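Local coordinates for protein 2-keto acid:ferredoxin oxidoreductase subunit alpha (Pyrococcus furiosus, PDB 1YD7) that probably forms part of a heterotetrameric oxidoreductase that converts 2-oxoglutarate and CoA to succinyl-CoA and CO2 while passing electrons to ferredoxin, at residues A[27-32]-A[183-188]; A[36-41]-A[54-59]; A[75-80]-A[116-121]; A[90-95]-A[100-105]; A[151-156]-A[175-180]. One frame throughout, in Å; residues are numbered along the deposited sequence.

Interaction 1 (A[27-32]-A[183-188])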
# COMPACT_ATOMS: atom_id res chain seq x y z
N GLU A 27 7.87 -4.58 -4.65
CA GLU A 27 7.99 -3.60 -5.73
C GLU A 27 6.70 -3.50 -6.49
O GLU A 27 6.37 -2.43 -6.99
CB GLU A 27 9.11 -4.02 -6.68
CG GLU A 27 9.31 -3.11 -7.91
CD GLU A 27 9.91 -1.73 -7.57
OE1 GLU A 27 10.48 -1.53 -6.46
OE2 GLU A 27 9.85 -0.85 -8.46
N ALA A 28 5.99 -4.61 -6.63
CA ALA A 28 4.68 -4.62 -7.24
C ALA A 28 3.67 -3.83 -6.39
O ALA A 28 2.91 -3.05 -6.92
CB ALA A 28 4.20 -6.04 -7.43
N ILE A 29 3.68 -4.07 -5.08
CA ILE A 29 2.88 -3.28 -4.13
C ILE A 29 3.13 -1.76 -4.27
O ILE A 29 2.21 -1.00 -4.54
CB ILE A 29 3.11 -3.75 -2.67
CG1 ILE A 29 2.64 -5.19 -2.50
CG2 ILE A 29 2.41 -2.85 -1.68
CD1 ILE A 29 2.89 -5.79 -1.10
N ALA A 30 4.39 -1.35 -4.20
CA ALA A 30 4.77 0.06 -4.37
C ALA A 30 4.33 0.69 -5.70
O ALA A 30 3.79 1.80 -5.74
CB ALA A 30 6.28 0.21 -4.19
N ARG A 31 4.60 0.00 -6.80
CA ARG A 31 4.19 0.50 -8.10
C ARG A 31 2.68 0.64 -8.24
O ARG A 31 2.19 1.61 -8.82
CB ARG A 31 4.71 -0.40 -9.22
CG ARG A 31 6.19 -0.35 -9.36
CD ARG A 31 6.67 -1.00 -10.68
NE ARG A 31 8.13 -1.18 -10.67
CZ ARG A 31 8.88 -1.46 -11.74
NH1 ARG A 31 8.35 -1.53 -12.96
NH2 ARG A 31 10.18 -1.63 -11.60
N ALA A 32 1.96 -0.37 -7.76
CA ALA A 32 0.49 -0.35 -7.76
C ALA A 32 -0.07 0.80 -6.92
O ALA A 32 -0.98 1.51 -7.35
CB ALA A 32 -0.04 -1.68 -7.24
N LEU A 183 -4.18 -5.12 3.19
CA LEU A 183 -3.44 -6.00 2.26
C LEU A 183 -2.54 -6.86 3.14
O LEU A 183 -1.63 -6.35 3.78
CB LEU A 183 -2.65 -5.22 1.21
CG LEU A 183 -2.11 -6.09 0.05
CD1 LEU A 183 -3.13 -6.30 -1.05
CD2 LEU A 183 -0.86 -5.46 -0.52
N LEU A 184 -2.87 -8.14 3.23
CA LEU A 184 -2.21 -9.07 4.13
C LEU A 184 -1.21 -9.86 3.29
O LEU A 184 -1.61 -10.60 2.39
CB LEU A 184 -3.23 -9.98 4.79
CG LEU A 184 -2.70 -11.10 5.69
CD1 LEU A 184 -1.84 -10.56 6.81
CD2 LEU A 184 -3.86 -11.91 6.25
N THR A 185 0.08 -9.67 3.55
CA THR A 185 1.12 -10.30 2.74
C THR A 185 2.14 -11.01 3.65
O THR A 185 1.93 -11.13 4.86
CB THR A 185 1.80 -9.26 1.79
OG1 THR A 185 2.73 -9.94 0.92
CG2 THR A 185 2.54 -8.19 2.55
N ASP A 186 3.21 -11.54 3.05
CA ASP A 186 4.32 -12.12 3.82
C ASP A 186 5.64 -11.90 3.10
O ASP A 186 5.66 -11.46 1.96
CB ASP A 186 4.07 -13.61 4.11
CG ASP A 186 3.80 -14.42 2.85
OD1 ASP A 186 4.50 -14.21 1.83
OD2 ASP A 186 2.90 -15.28 2.88
N ALA A 187 6.74 -12.20 3.78
CA ALA A 187 8.08 -12.07 3.20
C ALA A 187 8.34 -12.95 1.97
O ALA A 187 9.17 -12.59 1.13
CB ALA A 187 9.15 -12.33 4.27
N GLU A 188 7.62 -14.06 1.87
CA GLU A 188 7.75 -14.99 0.73
C GLU A 188 7.22 -14.32 -0.52
O GLU A 188 7.94 -14.17 -1.51
CB GLU A 188 6.99 -16.30 0.99
CG GLU A 188 7.68 -17.55 0.46
CD GLU A 188 6.72 -18.62 -0.10
OE1 GLU A 188 5.65 -18.84 0.51
OE2 GLU A 188 7.05 -19.25 -1.14
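Ile-29, on helix 25-36, and Leu-183, on strand 180-185, reach toward each other tip to tip between helix and sheet. The closest approach is Ile-29 CD1 to Leu-183 CD2, 3.8 Å, and the same leucine methyl lies 4.0 Å from Ile-29 CG1. The isoleucine is extended beyond CG1 (chi2 177°), which carries its terminal methyl out to the strand although the backbones stay far apart: the CA atoms of Ile-29 and Leu-183 are 9.4 Å from each other. Two residues on, Thr-185 comes in more loosely, with CG2 4.4 Å from Ile-29 CD1. No hydrogen bond joins the two segments. Within the helix, Arg-31 grips Glu-27 one turn back, side-on: Arg-31 NE meets the anti lone pair of Glu-27 OE2 at 2.8 Å, and NH2 adds a longer bond to the same oxygen. Arg-31 NH1 is also salt-bridged to Asp-21. Thr-167 of helix 160-177 touches both Ile-29 and Leu-183. A helix laid on a parallel sheet through such aliphatic tips is the usual layering of an alpha/beta fold, consistent with the family's thiamine diphosphate-binding domain.

Interaction 2 (A[36-41]-A[54-59])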
# COMPACT_ATOMS: atom_id res chain seq x y z
N ALA A 36 -2.11 3.83 -8.38
CA ALA A 36 -3.47 4.01 -7.85
C ALA A 36 -3.72 5.41 -7.27
O ALA A 36 -4.87 5.75 -7.00
CB ALA A 36 -3.77 2.96 -6.80
N GLY A 37 -2.67 6.19 -7.06
CA GLY A 37 -2.76 7.60 -6.64
C GLY A 37 -2.36 7.84 -5.21
O GLY A 37 -2.57 8.92 -4.69
N CYS A 38 -1.78 6.84 -4.55
CA CYS A 38 -1.23 7.03 -3.21
C CYS A 38 -0.11 8.07 -3.25
O CYS A 38 0.84 7.94 -4.04
CB CYS A 38 -0.68 5.73 -2.66
SG CYS A 38 -0.05 5.83 -0.99
N ARG A 39 -0.24 9.09 -2.41
CA ARG A 39 0.77 10.13 -2.26
C ARG A 39 1.19 10.33 -0.82
O ARG A 39 1.98 11.19 -0.53
CB ARG A 39 0.29 11.43 -2.88
CG ARG A 39 0.12 11.34 -4.38
CD ARG A 39 1.45 10.97 -5.08
NE ARG A 39 1.33 10.90 -6.55
CZ ARG A 39 0.96 9.83 -7.26
NH1 ARG A 39 0.67 8.68 -6.68
NH2 ARG A 39 0.91 9.91 -8.57
N PHE A 40 0.72 9.48 0.08
CA PHE A 40 1.16 9.56 1.43
C PHE A 40 1.43 8.18 1.97
O PHE A 40 0.54 7.31 1.93
CB PHE A 40 0.08 10.24 2.31
CG PHE A 40 0.52 10.42 3.70
CD1 PHE A 40 1.12 11.61 4.09
CD2 PHE A 40 0.39 9.40 4.61
CE1 PHE A 40 1.57 11.77 5.41
CE2 PHE A 40 0.87 9.54 5.92
CZ PHE A 40 1.44 10.73 6.32
N TYR A 41 2.61 7.99 2.55
CA TYR A 41 3.00 6.70 3.14
C TYR A 41 3.68 6.95 4.48
O TYR A 41 4.57 7.80 4.59
CB TYR A 41 3.97 5.94 2.18
CG TYR A 41 4.48 4.59 2.72
CD1 TYR A 41 3.85 3.41 2.37
CD2 TYR A 41 5.55 4.52 3.56
CE1 TYR A 41 4.30 2.18 2.84
CE2 TYR A 41 5.99 3.31 4.06
CZ TYR A 41 5.37 2.14 3.69
OH TYR A 41 5.82 0.93 4.17
N GLU A 54 11.67 1.33 1.46
CA GLU A 54 12.73 1.87 0.60
C GLU A 54 12.23 2.20 -0.79
O GLU A 54 12.71 3.14 -1.40
CB GLU A 54 13.92 0.90 0.49
CG GLU A 54 14.66 0.69 1.80
N ALA A 55 11.31 1.41 -1.31
CA ALA A 55 10.78 1.70 -2.65
C ALA A 55 9.96 2.98 -2.60
O ALA A 55 10.09 3.82 -3.47
CB ALA A 55 9.95 0.53 -3.15
N MSE A 56 9.13 3.12 -1.55
CA MSE A 56 8.31 4.33 -1.33
C MSE A 56 9.18 5.56 -1.01
O MSE A 56 8.95 6.64 -1.57
CB MSE A 56 7.28 4.09 -0.22
CG MSE A 56 6.29 2.96 -0.52
SE MSE A 56 5.28 3.27 -2.18
CE MSE A 56 3.63 4.18 -1.41
N ALA A 57 10.20 5.38 -0.18
CA ALA A 57 11.20 6.45 0.04
C ALA A 57 11.84 6.94 -1.25
O ALA A 57 12.07 8.15 -1.42
CB ALA A 57 12.29 6.01 1.00
N LEU A 58 12.15 6.03 -2.17
CA LEU A 58 12.67 6.44 -3.48
C LEU A 58 11.63 7.10 -4.36
O LEU A 58 11.87 8.14 -4.95
CB LEU A 58 13.26 5.22 -4.22
CG LEU A 58 13.77 5.43 -5.65
CD1 LEU A 58 15.07 6.22 -5.62
CD2 LEU A 58 13.97 4.08 -6.29
N TYR A 59 10.46 6.48 -4.48
CA TYR A 59 9.51 6.90 -5.50
C TYR A 59 8.67 8.12 -5.12
O TYR A 59 8.33 8.92 -6.00
CB TYR A 59 8.55 5.76 -5.87
CG TYR A 59 9.18 4.56 -6.57
CD1 TYR A 59 10.24 4.73 -7.46
CD2 TYR A 59 8.66 3.28 -6.39
CE1 TYR A 59 10.81 3.64 -8.12
CE2 TYR A 59 9.20 2.18 -7.06
CZ TYR A 59 10.29 2.38 -7.92
OH TYR A 59 10.86 1.35 -8.60
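Torsions at both ends bring Tyr-41 and Met-56, a selenomethionine, together: Tyr-41 places CG opposite its backbone nitrogen (chi1 178°), sending the ring from strand 40-43 toward helix 52-59, while Met-56 folds at chi2 (-58°) and again at chi3. The two side chains cross at about a right angle, with Met-56 CG over one face of the ring. This carbon makes a CH-pi contact, 4.0 Å from the centroid of the Tyr-41 ring and 18° off its normal, but offset toward the rim, where Met-56 CG approaches Tyr-41 CD1 to 3.8 Å. Met-56 SE sits obliquely, 5.4 Å from the centroid of the Tyr-41 ring, a Met-aromatic contact. The bend at chi3 turns the terminal methyl in toward the base of the tyrosine and the cysteine: Met-56 CE is 4.0 Å from Tyr-41 CB and 4.1 Å from Cys-38 SG. Before this cysteine, Gly-37 ends helix 25-36 with a positive phi in a Schellman motif. Arg-39 NH1 donates to Cys-38 O at 2.7 Å, from above the carbonyl plane, and also bonds Ile-34 O, tying the turn to the end of the helix. Val-67 touches both Tyr-41 and Met-56. The contact thus packs the first strand of a beta-alpha-beta unit (strand 40-43, helix 52-59, strand 66-69) against its own connecting helix.

Interaction 3 (A[75-80]-A[116-121])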
# COMPACT_ATOMS: atom_id res chain seq x y z
N ALA A 75 1.65 5.48 15.77
CA ALA A 75 1.93 6.76 15.14
C ALA A 75 1.80 6.73 13.62
O ALA A 75 1.28 7.66 13.01
CB ALA A 75 3.32 7.23 15.54
N SER A 76 2.29 5.66 13.00
CA SER A 76 2.26 5.54 11.55
C SER A 76 0.82 5.45 11.03
O SER A 76 0.49 6.08 10.05
CB SER A 76 3.07 4.33 11.09
OG SER A 76 4.43 4.52 11.42
N ILE A 77 -0.01 4.67 11.70
CA ILE A 77 -1.42 4.55 11.34
C ILE A 77 -2.19 5.85 11.62
O ILE A 77 -2.95 6.29 10.77
CB ILE A 77 -2.12 3.29 12.01
CG1 ILE A 77 -3.61 3.23 11.65
CG2 ILE A 77 -2.04 3.31 13.52
CD1 ILE A 77 -3.85 3.10 10.18
N ALA A 78 -1.95 6.47 12.79
CA ALA A 78 -2.61 7.73 13.13
C ALA A 78 -2.27 8.80 12.10
O ALA A 78 -3.15 9.53 11.64
CB ALA A 78 -2.24 8.18 14.56
N ALA A 79 -1.02 8.80 11.64
CA ALA A 79 -0.56 9.73 10.62
C ALA A 79 -1.21 9.52 9.29
O ALA A 79 -1.54 10.50 8.60
CB ALA A 79 0.95 9.64 10.48
N ALA A 80 -1.36 8.25 8.88
CA ALA A 80 -2.06 7.94 7.63
C ALA A 80 -3.56 8.32 7.71
O ALA A 80 -4.13 8.80 6.74
CB ALA A 80 -1.89 6.45 7.29
N VAL A 116 -8.23 4.21 3.96
CA VAL A 116 -6.79 3.96 4.14
C VAL A 116 -6.45 2.51 3.78
O VAL A 116 -7.26 1.63 3.98
CB VAL A 116 -6.33 4.30 5.56
CG1 VAL A 116 -7.08 3.48 6.63
CG2 VAL A 116 -4.80 4.14 5.72
N VAL A 117 -5.26 2.28 3.22
CA VAL A 117 -4.71 0.91 2.96
C VAL A 117 -3.62 0.58 3.97
O VAL A 117 -2.68 1.33 4.14
CB VAL A 117 -4.17 0.82 1.53
CG1 VAL A 117 -3.51 -0.53 1.23
CG2 VAL A 117 -5.30 1.07 0.58
N ILE A 118 -3.79 -0.53 4.68
CA ILE A 118 -2.78 -1.00 5.62
C ILE A 118 -2.19 -2.32 5.12
O ILE A 118 -2.90 -3.33 5.01
CB ILE A 118 -3.34 -1.25 7.04
CG1 ILE A 118 -3.85 0.04 7.69
CG2 ILE A 118 -2.26 -1.91 7.91
CD1 ILE A 118 -5.35 0.27 7.54
N VAL A 119 -0.89 -2.30 4.82
CA VAL A 119 -0.14 -3.51 4.46
C VAL A 119 0.33 -4.14 5.74
O VAL A 119 1.04 -3.52 6.51
CB VAL A 119 1.05 -3.22 3.53
CG1 VAL A 119 1.76 -4.55 3.10
CG2 VAL A 119 0.59 -2.48 2.32
N ASP A 120 -0.14 -5.35 5.99
CA ASP A 120 0.31 -6.14 7.11
C ASP A 120 1.22 -7.25 6.55
O ASP A 120 0.77 -8.09 5.79
CB ASP A 120 -0.91 -6.75 7.81
CG ASP A 120 -0.56 -7.61 9.01
OD1 ASP A 120 0.54 -7.50 9.60
OD2 ASP A 120 -1.44 -8.42 9.38
N VAL A 121 2.50 -7.25 6.93
CA VAL A 121 3.40 -8.36 6.51
C VAL A 121 3.48 -9.49 7.54
O VAL A 121 4.01 -9.32 8.63
CB VAL A 121 4.81 -7.85 6.18
CG1 VAL A 121 5.70 -8.99 5.64
CG2 VAL A 121 4.73 -6.71 5.17
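Ile-77 is the first residue of segment 75-80 to meet strand 116-121, where its partner is Ile-118. Its CB does not aim at the strand, but CG1 lies opposite the backbone nitrogen (chi1 178°) and swings the end of the chain across. Ile-77 CD1 comes to rest 3.9 Å from Ile-118 CG1 and 4.2 Å from Ile-118 CD1, the two side chains crossing at a slant, with CG1 of Ile-118 giving the closer approach. One turn further along the helix, Ala-80 points toward the strand, and its CB lies 4.0 Å from Val-116 CG2. Because alanine contributes just a methyl, the backbones draw closer here: the CA atoms of Ala-80 and Val-116 are 7.1 Å apart, against 8.1 Å for those of Ile-77 and Ile-118. The contact is wholly apolar and buried. Met-102 and Asn-105 touch Ile-77, while Phe-99 of helix 98-102 packs on Ile-118. Strand 116-121 runs between strands 90-95 and 180-185, so helix 73-85 lies on the middle of the parallel sheet, beside helix 98-102 and across the sheet from helices 25-36 and 160-177.

Interaction 4 (A[90-95]-A[100-105])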
# COMPACT_ATOMS: atom_id res chain seq x y z
N ALA A 90 -3.80 7.41 1.29
CA ALA A 90 -2.78 7.13 2.30
C ALA A 90 -2.66 5.65 2.56
O ALA A 90 -3.64 4.90 2.40
CB ALA A 90 -3.13 7.83 3.62
N MSE A 91 -1.44 5.25 2.94
CA MSE A 91 -1.15 3.89 3.34
C MSE A 91 -0.09 3.85 4.43
O MSE A 91 0.65 4.81 4.64
CB MSE A 91 -0.80 3.00 2.13
CG MSE A 91 0.65 2.88 1.74
SE MSE A 91 1.10 1.39 0.41
CE MSE A 91 -0.18 0.12 0.63
N THR A 92 -0.07 2.76 5.18
CA THR A 92 0.99 2.45 6.11
C THR A 92 1.28 0.96 5.99
O THR A 92 0.48 0.22 5.41
CB THR A 92 0.62 2.86 7.57
OG1 THR A 92 1.67 2.46 8.47
CG2 THR A 92 -0.72 2.22 8.03
N ALA A 93 2.43 0.54 6.51
CA ALA A 93 2.88 -0.85 6.45
C ALA A 93 3.44 -1.31 7.79
O ALA A 93 4.25 -0.62 8.38
CB ALA A 93 3.93 -1.05 5.37
N THR A 94 3.00 -2.47 8.25
CA THR A 94 3.47 -3.02 9.52
C THR A 94 3.77 -4.51 9.38
O THR A 94 3.47 -5.12 8.35
CB THR A 94 2.47 -2.75 10.68
OG1 THR A 94 3.00 -3.30 11.89
CG2 THR A 94 1.07 -3.35 10.39
N SER A 95 4.40 -5.07 10.41
CA SER A 95 4.85 -6.47 10.38
C SER A 95 4.66 -7.16 11.73
O SER A 95 4.79 -6.54 12.78
CB SER A 95 6.33 -6.54 9.95
OG SER A 95 6.63 -7.81 9.38
N SER A 100 -1.57 -5.75 15.29
CA SER A 100 -2.44 -5.80 16.45
C SER A 100 -2.39 -4.51 17.29
O SER A 100 -3.39 -4.14 17.91
CB SER A 100 -2.10 -7.01 17.31
OG SER A 100 -0.78 -6.92 17.79
N LEU A 101 -1.23 -3.83 17.32
CA LEU A 101 -1.12 -2.53 18.03
C LEU A 101 -1.95 -1.45 17.33
O LEU A 101 -2.43 -0.52 17.97
CB LEU A 101 0.33 -2.04 18.11
CG LEU A 101 1.41 -2.88 18.81
CD1 LEU A 101 2.67 -2.04 19.00
CD2 LEU A 101 0.93 -3.44 20.14
N MSE A 102 -2.11 -1.59 16.01
CA MSE A 102 -2.95 -0.68 15.23
C MSE A 102 -4.46 -1.00 15.33
O MSE A 102 -5.28 -0.19 14.89
CB MSE A 102 -2.54 -0.74 13.75
CG MSE A 102 -1.10 -0.33 13.47
SE MSE A 102 -0.71 -0.34 11.54
CE MSE A 102 1.03 0.67 11.51
N GLN A 103 -4.81 -2.15 15.90
CA GLN A 103 -6.18 -2.67 15.82
C GLN A 103 -7.26 -1.65 16.16
O GLN A 103 -8.25 -1.55 15.45
CB GLN A 103 -6.33 -3.89 16.73
N GLU A 104 -7.06 -0.88 17.24
CA GLU A 104 -8.07 0.07 17.72
C GLU A 104 -8.19 1.32 16.87
O GLU A 104 -9.29 1.80 16.66
CB GLU A 104 -7.79 0.46 19.17
CG GLU A 104 -8.92 1.22 19.84
CD GLU A 104 -8.53 1.72 21.22
OE1 GLU A 104 -7.89 0.95 21.97
OE2 GLU A 104 -8.83 2.90 21.53
N ASN A 105 -7.06 1.87 16.42
CA ASN A 105 -7.07 2.98 15.44
C ASN A 105 -7.72 2.63 14.08
O ASN A 105 -8.35 3.48 13.44
CB ASN A 105 -5.63 3.49 15.18
CG ASN A 105 -5.14 4.49 16.24
OD1 ASN A 105 -3.99 4.92 16.21
ND2 ASN A 105 -6.01 4.86 17.16
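Van der Waals packing carries this contact: the selenomethionine Met-102, from helix 98-102, drives its tip between Thr-92 and Thr-94, two residues on one face of strand 90-95. Met-102 meets each threonine tip to tip. It is straight beyond CG (chi2 -177°), which lets it span the 8.9 Å between the CA atoms of Met-102 and Thr-94. Its terminal methyl does most of the touching, with Met-102 CE 3.6 Å from Thr-92 OG1 and 3.8 Å from Thr-94 CB. The selenium rests on the second threonine, Met-102 SE lying 3.7 Å from Thr-94 CG2. In Thr-94 the hydroxyl is opposite the backbone nitrogen (chi1 -179°), leaving its methyl wedged between the N and the carbonyl carbon, on the side where the selenium lies. Hydrogen bonding does not cross between the segments. Thr-92 OG1, though under the methyl, is hydrogen-bonded to Ala-42 O on the neighbouring strand, which accounts for its buried polar end. On the other side of the strand's path, Ser-95 OG bonds Val-121 O of strand 116-121. From helix 73-85, Ser-76 packs on Thr-92 and Glu-73 on Thr-94. The arrangement folds a short helix back onto the strand it has just left, consistent with a beta-alpha-beta crossover from strand 90-95 to the adjacent parallel strand 116-121.

Interaction 5 (A[151-156]-A[175-180])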
# COMPACT_ATOMS: atom_id res chain seq x y z
N SER A 151 -14.61 -7.59 11.02
CA SER A 151 -15.36 -7.33 9.78
C SER A 151 -14.64 -6.24 8.99
O SER A 151 -15.20 -5.19 8.67
CB SER A 151 -16.83 -6.97 10.07
OG SER A 151 -17.55 -8.13 10.48
N LEU A 152 -13.38 -6.52 8.70
CA LEU A 152 -12.58 -5.73 7.79
C LEU A 152 -12.52 -6.40 6.43
O LEU A 152 -12.61 -7.63 6.31
CB LEU A 152 -11.17 -5.56 8.35
CG LEU A 152 -11.10 -4.81 9.69
CD1 LEU A 152 -9.82 -5.10 10.41
CD2 LEU A 152 -11.27 -3.30 9.46
N ILE A 153 -12.39 -5.56 5.41
CA ILE A 153 -12.08 -6.02 4.08
C ILE A 153 -10.57 -6.36 4.06
O ILE A 153 -9.75 -5.55 4.49
CB ILE A 153 -12.41 -4.97 3.01
CG1 ILE A 153 -13.90 -4.58 3.06
CG2 ILE A 153 -12.01 -5.48 1.65
CD1 ILE A 153 -14.26 -3.31 2.23
N VAL A 154 -10.24 -7.56 3.60
CA VAL A 154 -8.87 -8.07 3.61
C VAL A 154 -8.57 -8.76 2.29
O VAL A 154 -9.33 -9.61 1.87
CB VAL A 154 -8.65 -9.07 4.75
CG1 VAL A 154 -7.17 -9.54 4.79
CG2 VAL A 154 -9.03 -8.46 6.07
N LEU A 155 -7.47 -8.39 1.64
CA LEU A 155 -6.97 -9.07 0.45
C LEU A 155 -5.61 -9.68 0.78
O LEU A 155 -4.75 -9.02 1.40
CB LEU A 155 -6.81 -8.10 -0.73
CG LEU A 155 -8.05 -7.40 -1.31
CD1 LEU A 155 -8.39 -6.20 -0.49
CD2 LEU A 155 -7.82 -6.97 -2.75
N SER A 156 -5.42 -10.92 0.35
CA SER A 156 -4.22 -11.73 0.66
C SER A 156 -3.60 -12.27 -0.62
O SER A 156 -3.99 -13.35 -1.06
CB SER A 156 -4.61 -12.92 1.53
OG SER A 156 -4.68 -12.55 2.88
N GLU A 175 -11.56 3.60 -1.10
CA GLU A 175 -12.26 4.75 -1.64
C GLU A 175 -13.77 4.52 -1.86
O GLU A 175 -14.59 5.32 -1.39
CB GLU A 175 -11.62 5.22 -2.92
CG GLU A 175 -10.15 5.61 -2.78
CD GLU A 175 -9.93 6.92 -2.06
OE1 GLU A 175 -10.71 7.83 -2.32
OE2 GLU A 175 -9.01 7.03 -1.22
N LYS A 176 -14.14 3.43 -2.56
CA LYS A 176 -15.54 3.02 -2.76
C LYS A 176 -16.34 2.91 -1.46
O LYS A 176 -17.47 3.41 -1.38
CB LYS A 176 -15.68 1.67 -3.52
CG LYS A 176 -17.05 1.54 -4.28
CD LYS A 176 -17.55 0.07 -4.51
CE LYS A 176 -17.41 -0.48 -5.97
NZ LYS A 176 -17.78 -1.93 -6.09
N TYR A 177 -15.79 2.26 -0.44
CA TYR A 177 -16.57 2.05 0.76
C TYR A 177 -16.17 2.94 1.92
O TYR A 177 -16.70 2.78 3.01
CB TYR A 177 -16.51 0.57 1.16
CG TYR A 177 -17.12 -0.33 0.11
CD1 TYR A 177 -18.50 -0.32 -0.12
CD2 TYR A 177 -16.33 -1.21 -0.65
CE1 TYR A 177 -19.09 -1.16 -1.11
CE2 TYR A 177 -16.89 -2.05 -1.63
CZ TYR A 177 -18.28 -2.01 -1.84
OH TYR A 177 -18.85 -2.82 -2.77
N ARG A 178 -15.25 3.89 1.66
CA ARG A 178 -14.74 4.86 2.65
C ARG A 178 -14.32 4.19 3.93
O ARG A 178 -14.82 4.47 5.02
CB ARG A 178 -15.75 5.99 2.90
CG ARG A 178 -15.93 6.89 1.67
CD ARG A 178 -17.09 7.87 1.83
N THR A 179 -13.32 3.32 3.81
CA THR A 179 -13.04 2.42 4.90
C THR A 179 -11.61 1.89 4.83
O THR A 179 -10.99 1.91 3.77
CB THR A 179 -14.10 1.29 4.87
OG1 THR A 179 -14.18 0.66 6.15
CG2 THR A 179 -13.78 0.25 3.79
N PRO A 180 -11.06 1.44 5.96
CA PRO A 180 -9.76 0.77 5.92
C PRO A 180 -9.81 -0.56 5.15
O PRO A 180 -10.76 -1.34 5.30
CB PRO A 180 -9.44 0.51 7.39
CG PRO A 180 -10.46 1.24 8.20
CD PRO A 180 -11.61 1.53 7.33
O HOH W 1 -12.90 -2.87 6.10
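Ile-153 CD1 is the centre of the first shell, set between Thr-179 and Tyr-177. It lies 3.9 Å from Thr-179 CG2 and 4.1 Å from Tyr-177 CD2, and Ile-153 crosses each of these side chains at about a right angle. The methyl comes to the tyrosine ring obliquely. Beside this apolar meeting a single water bridges the two backbones: it accepts from Ile-153 N at 2.8 Å and donates to Pro-180 O at 2.7 Å. The water thus gives polar partners to both main-chain groups where the segments have no direct hydrogen bond. In the next shell, Ile-153 is extended (chi2 168°), pushing its CD1 out to the threonine and tyrosine, and its side chain also touches Leu-173 of helix 160-177 and Val-181. The Tyr-177 ring has the aliphatic part of Lys-176 against one face, with Lys-176 CD 3.4 Å above the plane of that ring. Arg-178 takes a positive phi of 49° where the chain leaves the helix and leads into Thr-179 and Pro-180, at the start of strand 180-185. Pro-180 packs on Val-116 and Ile-118 of strand 116-121. Backbone bonds from Ile-153 and Leu-155 to Ile-182 pair strand 153-155 with strand 180-185. The contact closes a beta-alpha-beta unit, strand 153-155, helix 160-177 and strand 180-185, at one edge of the chain's parallel sheet.

Overall arrangement
All five contacts reach one six-stranded parallel sheet. Interactions 1, 2 and 5 involve helices on one face, whereas interactions 3 and 4 lie together on the other, their centres only about 4 Å apart. Interactions 1 and 2 have centres about 13 Å apart and meet where Ala-30 CB packs 3.8 Å from Met-56 SE. Strand 180-185 links interactions 1 and 5, and Leu-183 O, 2.8 Å from Asp-120 N, ties interaction 1 to interaction 3. Interaction 5 meets interaction 3 where Pro-180 CB lies 3.9 Å from Val-116 CG1. The centres of interactions 2 and 5 are about 20 Å apart. Together they assemble a layered fold consistent with a thiamine diphosphate-binding domain.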